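Local coordinates for protein benzoylformate Decarboxylase (Polynucleobacter necessarius, PDB 4K9Q) that probably decarboxylates benzoylformate to benzaldehyde and binds thiamine diphosphate and a magnesium ion, at residues 199-204 with 262-267; 273-278 with 290-295. All blocks are in the same frame, centred on the assembly; numbering follows the deposited sequence.

Overall arrangement
Both contacts belong to the central domain of this thiamine diphosphate enzyme, a domain built round a six-stranded parallel sheet, and their centres lie about 11 Å apart. Along the chain both segments of contact 1 precede those of contact 2. Contact 1 pairs the N-terminal parts of strands 201-204 and 266-270; contact 2 lays the loop that follows strand 266-270 against strand 291-296, the next strand in the sheet. The two also meet directly: probable backbone hydrogen bonds run from I267 N to T291 O (2.9 Å) and from L293 N to I267 O (2.8 Å). One three-strand patch thus carries both, away from the cofactor and metal sites, while the loop of contact 2 continues to a neighbouring subunit.

Contact 1: 199-204 with 262-267; sequences NPLLIY and QGHDLI
Three polar links tie N199 to the residues leading into strand 266-270. Its backbone N donates to D265 OD1 at 2.9 Å, on the syn side of the carboxylate but 34° out of its plane; D265 OD2 accepts from the backbone N of K198, so one carboxylate takes two successive amides. H264 ND1 reaches N199 O at 3.0 Å, a bond that lies in the imidazole plane yet approaches from above the carbonyl plane, and it fixes ND1 as a donor. The third, N199 ND2 to G263 O, is weak, bent to 126° at the hydrogen.

Parallel pairing is carried by L201 N to L266 O (2.9 Å), and L201 bridges I267 in parallel register.

Among apolar contacts, L201 has CG anti to the backbone N (chi1 174°), which brings CD1 over one face of the H264 ring, 3.8 Å from its centroid and offset toward the rim, a CH-pi contact. L201 also lies alongside I267, its CB 4.1 Å from I267 CD1. I203 CD1 meets I267 CG2 at 3.6 Å.

Strand 201-204 is flanked in the sheet by 266-270 and 228-230; helix 214-224 packs on L202 and Y204, while L266 and I267 touch strand 291-296.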
# COMPACT_ATOMS: atom_id res chain seq x y z
N ASN A 199 -17.06 -31.57 30.92
CA ASN A 199 -16.87 -32.40 29.74
C ASN A 199 -16.14 -31.63 28.64
O ASN A 199 -16.73 -31.32 27.61
CB ASN A 199 -18.23 -32.86 29.23
CG ASN A 199 -18.14 -34.08 28.33
OD1 ASN A 199 -17.08 -34.72 28.23
ND2 ASN A 199 -19.24 -34.43 27.69
N PRO A 200 -14.86 -31.32 28.87
CA PRO A 200 -14.10 -30.52 27.90
C PRO A 200 -13.87 -31.27 26.60
O PRO A 200 -13.82 -32.51 26.59
CB PRO A 200 -12.77 -30.28 28.62
CG PRO A 200 -12.64 -31.43 29.57
CD PRO A 200 -14.04 -31.70 30.03
N LEU A 201 -13.74 -30.53 25.51
CA LEU A 201 -13.41 -31.12 24.21
C LEU A 201 -12.22 -30.37 23.63
O LEU A 201 -12.15 -29.15 23.70
CB LEU A 201 -14.63 -31.05 23.27
CG LEU A 201 -14.46 -31.48 21.81
CD1 LEU A 201 -15.74 -32.14 21.27
CD2 LEU A 201 -14.07 -30.27 20.96
N LEU A 202 -11.27 -31.12 23.08
CA LEU A 202 -10.05 -30.52 22.55
C LEU A 202 -10.09 -30.45 21.03
O LEU A 202 -10.48 -31.41 20.37
CB LEU A 202 -8.83 -31.32 23.01
CG LEU A 202 -8.49 -31.29 24.49
CD1 LEU A 202 -7.41 -32.31 24.80
CD2 LEU A 202 -8.03 -29.91 24.88
N ILE A 203 -9.68 -29.31 20.48
CA ILE A 203 -9.52 -29.15 19.04
C ILE A 203 -8.08 -28.74 18.80
O ILE A 203 -7.63 -27.70 19.29
CB ILE A 203 -10.47 -28.10 18.46
CG1 ILE A 203 -11.93 -28.50 18.72
CG2 ILE A 203 -10.21 -27.91 16.95
CD1 ILE A 203 -12.93 -27.46 18.25
N TYR A 204 -7.33 -29.57 18.07
CA TYR A 204 -5.90 -29.31 17.83
C TYR A 204 -5.66 -28.87 16.39
O TYR A 204 -6.22 -29.44 15.45
CB TYR A 204 -5.07 -30.57 18.10
CG TYR A 204 -4.81 -30.91 19.55
CD1 TYR A 204 -5.37 -30.18 20.59
CD2 TYR A 204 -3.98 -31.98 19.87
CE1 TYR A 204 -5.11 -30.51 21.92
CE2 TYR A 204 -3.71 -32.31 21.19
CZ TYR A 204 -4.28 -31.58 22.21
OH TYR A 204 -4.00 -31.92 23.51
N GLN A 262 -21.27 -30.67 19.89
CA GLN A 262 -22.34 -30.58 20.89
C GLN A 262 -22.12 -31.55 22.05
O GLN A 262 -21.53 -32.62 21.88
CB GLN A 262 -23.70 -30.84 20.24
CG GLN A 262 -24.21 -29.70 19.39
CD GLN A 262 -25.57 -29.99 18.76
OE1 GLN A 262 -26.03 -31.13 18.77
NE2 GLN A 262 -26.21 -28.96 18.22
N GLY A 263 -22.58 -31.16 23.24
CA GLY A 263 -22.50 -32.03 24.40
C GLY A 263 -21.30 -31.78 25.29
O GLY A 263 -21.04 -32.54 26.23
N HIS A 264 -20.55 -30.72 24.99
CA HIS A 264 -19.35 -30.39 25.74
C HIS A 264 -19.40 -28.95 26.21
O HIS A 264 -19.68 -28.04 25.42
CB HIS A 264 -18.11 -30.66 24.88
CG HIS A 264 -17.99 -32.09 24.47
ND1 HIS A 264 -17.34 -33.04 25.23
CD2 HIS A 264 -18.45 -32.74 23.38
CE1 HIS A 264 -17.40 -34.21 24.63
NE2 HIS A 264 -18.07 -34.06 23.50
N ASP A 265 -19.15 -28.72 27.50
CA ASP A 265 -19.30 -27.38 28.06
C ASP A 265 -18.14 -26.44 27.75
O ASP A 265 -18.32 -25.23 27.66
CB ASP A 265 -19.57 -27.43 29.58
CG ASP A 265 -18.50 -28.18 30.35
OD1 ASP A 265 -17.75 -28.98 29.75
OD2 ASP A 265 -18.43 -27.99 31.59
N LEU A 266 -16.95 -27.00 27.59
CA LEU A 266 -15.78 -26.18 27.32
C LEU A 266 -15.08 -26.67 26.06
O LEU A 266 -14.75 -27.85 25.95
CB LEU A 266 -14.81 -26.21 28.52
CG LEU A 266 -13.55 -25.37 28.40
CD1 LEU A 266 -13.92 -23.90 28.29
CD2 LEU A 266 -12.62 -25.61 29.57
N ILE A 267 -14.86 -25.77 25.11
CA ILE A 267 -14.14 -26.12 23.88
C ILE A 267 -12.73 -25.53 23.96
O ILE A 267 -12.57 -24.32 24.09
CB ILE A 267 -14.85 -25.58 22.62
CG1 ILE A 267 -16.34 -25.96 22.62
CG2 ILE A 267 -14.17 -26.09 21.35
CD1 ILE A 267 -16.60 -27.43 22.81

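Contact 2: 273-278 with 290-295; sequences PVFRYY and STLLQV
V274 packs on L292 and Q294 where a loop with a cis peptide bond between V274 and F275 lies against strand 291-296 of the central domain's parallel sheet. The evidence is side-chain contact: the nearest CA atoms, those of V274 and Q294, are 7.4 Å apart.

From CB outward, V274 meets two residues of strand 291-296. CB itself is 4.0 Å from Q294 CD. Of its branches, CG2 lies against the amide end of Q294, 3.5 Å from CD; the two side chains run antiparallel, overlapping along their lengths. CG1, anti to the backbone N at chi1 169°, instead meets L292 CD1 tip to tip at 4.0 Å. It also stands over one face of the F275 ring, offset toward the rim.

Q294 is extended beyond CG, which carries its amide to the loop, where NE2 donates to the backbone O of A272. Thus the amide N of this buried side chain is satisfied while its aliphatic part packs on valine.

Farther along, Y277 and Y278 bond to a second subunit, whose S26 OG pairs with Y278 OH. V269 of strand 266-270 touches V274, F275 and L292. At the ring's far end, F275 CZ comes within 3.8 Å of L292 CD1.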
# COMPACT_ATOMS: atom_id res chain seq x y z
N PRO A 273 -6.62 -21.54 14.08
CA PRO A 273 -7.62 -20.48 13.93
C PRO A 273 -8.95 -20.92 14.54
O PRO A 273 -9.25 -22.12 14.65
CB PRO A 273 -7.80 -20.38 12.40
CG PRO A 273 -6.61 -21.06 11.81
CD PRO A 273 -6.20 -22.11 12.78
N VAL A 274 -9.76 -19.95 14.92
CA VAL A 274 -11.10 -20.23 15.39
C VAL A 274 -12.07 -19.44 14.51
O VAL A 274 -12.32 -18.26 14.77
CB VAL A 274 -11.26 -19.84 16.89
CG1 VAL A 274 -12.74 -19.86 17.32
CG2 VAL A 274 -10.46 -20.77 17.76
N PHE A 275 -12.58 -20.04 13.43
CA PHE A 275 -12.15 -21.33 12.89
C PHE A 275 -11.92 -21.17 11.39
O PHE A 275 -12.43 -20.22 10.78
CB PHE A 275 -13.25 -22.39 13.05
CG PHE A 275 -13.38 -22.93 14.44
CD1 PHE A 275 -12.40 -23.76 14.97
CD2 PHE A 275 -14.51 -22.64 15.21
CE1 PHE A 275 -12.53 -24.29 16.24
CE2 PHE A 275 -14.64 -23.16 16.49
CZ PHE A 275 -13.65 -23.98 17.00
N ARG A 276 -11.19 -22.11 10.80
CA ARG A 276 -10.90 -22.07 9.37
C ARG A 276 -12.08 -22.65 8.58
O ARG A 276 -12.01 -23.75 8.02
CB ARG A 276 -9.59 -22.80 9.06
CG ARG A 276 -9.13 -22.66 7.62
CD ARG A 276 -7.75 -23.27 7.47
NE ARG A 276 -6.73 -22.40 8.06
CZ ARG A 276 -5.51 -22.81 8.38
NH1 ARG A 276 -5.17 -24.08 8.19
NH2 ARG A 276 -4.64 -21.96 8.91
N TYR A 277 -13.17 -21.89 8.56
CA TYR A 277 -14.37 -22.30 7.84
C TYR A 277 -14.18 -22.17 6.33
O TYR A 277 -13.28 -21.48 5.87
CB TYR A 277 -15.54 -21.41 8.24
CG TYR A 277 -15.95 -21.46 9.70
CD1 TYR A 277 -16.40 -22.64 10.28
CD2 TYR A 277 -15.96 -20.30 10.47
CE1 TYR A 277 -16.81 -22.67 11.61
CE2 TYR A 277 -16.38 -20.32 11.80
CZ TYR A 277 -16.80 -21.51 12.36
OH TYR A 277 -17.23 -21.53 13.67
N TYR A 278 -15.04 -22.83 5.57
CA TYR A 278 -14.96 -22.72 4.12
C TYR A 278 -16.34 -22.49 3.50
O TYR A 278 -16.66 -21.36 3.11
CB TYR A 278 -14.24 -23.94 3.52
CG TYR A 278 -14.06 -23.89 2.02
CD1 TYR A 278 -14.13 -22.69 1.32
CD2 TYR A 278 -13.83 -25.05 1.30
CE1 TYR A 278 -13.98 -22.65 -0.06
CE2 TYR A 278 -13.67 -25.03 -0.08
CZ TYR A 278 -13.75 -23.82 -0.75
OH TYR A 278 -13.59 -23.79 -2.12
N SER A 290 -22.00 -23.47 25.92
CA SER A 290 -20.56 -23.72 25.98
C SER A 290 -19.77 -22.42 25.90
O SER A 290 -20.31 -21.35 25.59
CB SER A 290 -20.12 -24.68 24.88
OG SER A 290 -20.33 -24.12 23.60
N THR A 291 -18.48 -22.52 26.21
CA THR A 291 -17.55 -21.40 26.06
C THR A 291 -16.29 -21.98 25.44
O THR A 291 -16.11 -23.20 25.42
CB THR A 291 -17.22 -20.71 27.39
OG1 THR A 291 -16.50 -21.61 28.24
CG2 THR A 291 -18.50 -20.24 28.09
N LEU A 292 -15.41 -21.11 24.95
CA LEU A 292 -14.24 -21.57 24.21
C LEU A 292 -12.95 -20.90 24.67
O LEU A 292 -12.93 -19.70 24.98
CB LEU A 292 -14.45 -21.34 22.70
CG LEU A 292 -13.34 -21.73 21.72
CD1 LEU A 292 -13.93 -22.20 20.37
CD2 LEU A 292 -12.39 -20.57 21.52
N LEU A 293 -11.87 -21.68 24.71
CA LEU A 293 -10.52 -21.15 24.91
C LEU A 293 -9.73 -21.37 23.63
O LEU A 293 -9.91 -22.39 22.97
CB LEU A 293 -9.81 -21.87 26.06
CG LEU A 293 -10.56 -21.90 27.40
CD1 LEU A 293 -9.80 -22.72 28.41
CD2 LEU A 293 -10.76 -20.48 27.90
N GLN A 294 -8.86 -20.42 23.29
CA GLN A 294 -8.01 -20.52 22.10
C GLN A 294 -6.55 -20.21 22.42
O GLN A 294 -6.27 -19.22 23.10
CB GLN A 294 -8.48 -19.54 21.01
CG GLN A 294 -7.66 -19.66 19.71
CD GLN A 294 -7.96 -18.56 18.71
OE1 GLN A 294 -8.62 -17.57 19.02
NE2 GLN A 294 -7.48 -18.73 17.48
N VAL A 295 -5.63 -21.04 21.93
CA VAL A 295 -4.19 -20.73 21.96
C VAL A 295 -3.70 -20.76 20.52
O VAL A 295 -3.96 -21.72 19.80
CB VAL A 295 -3.41 -21.80 22.75
CG1 VAL A 295 -1.89 -21.62 22.59
CG2 VAL A 295 -3.80 -21.78 24.23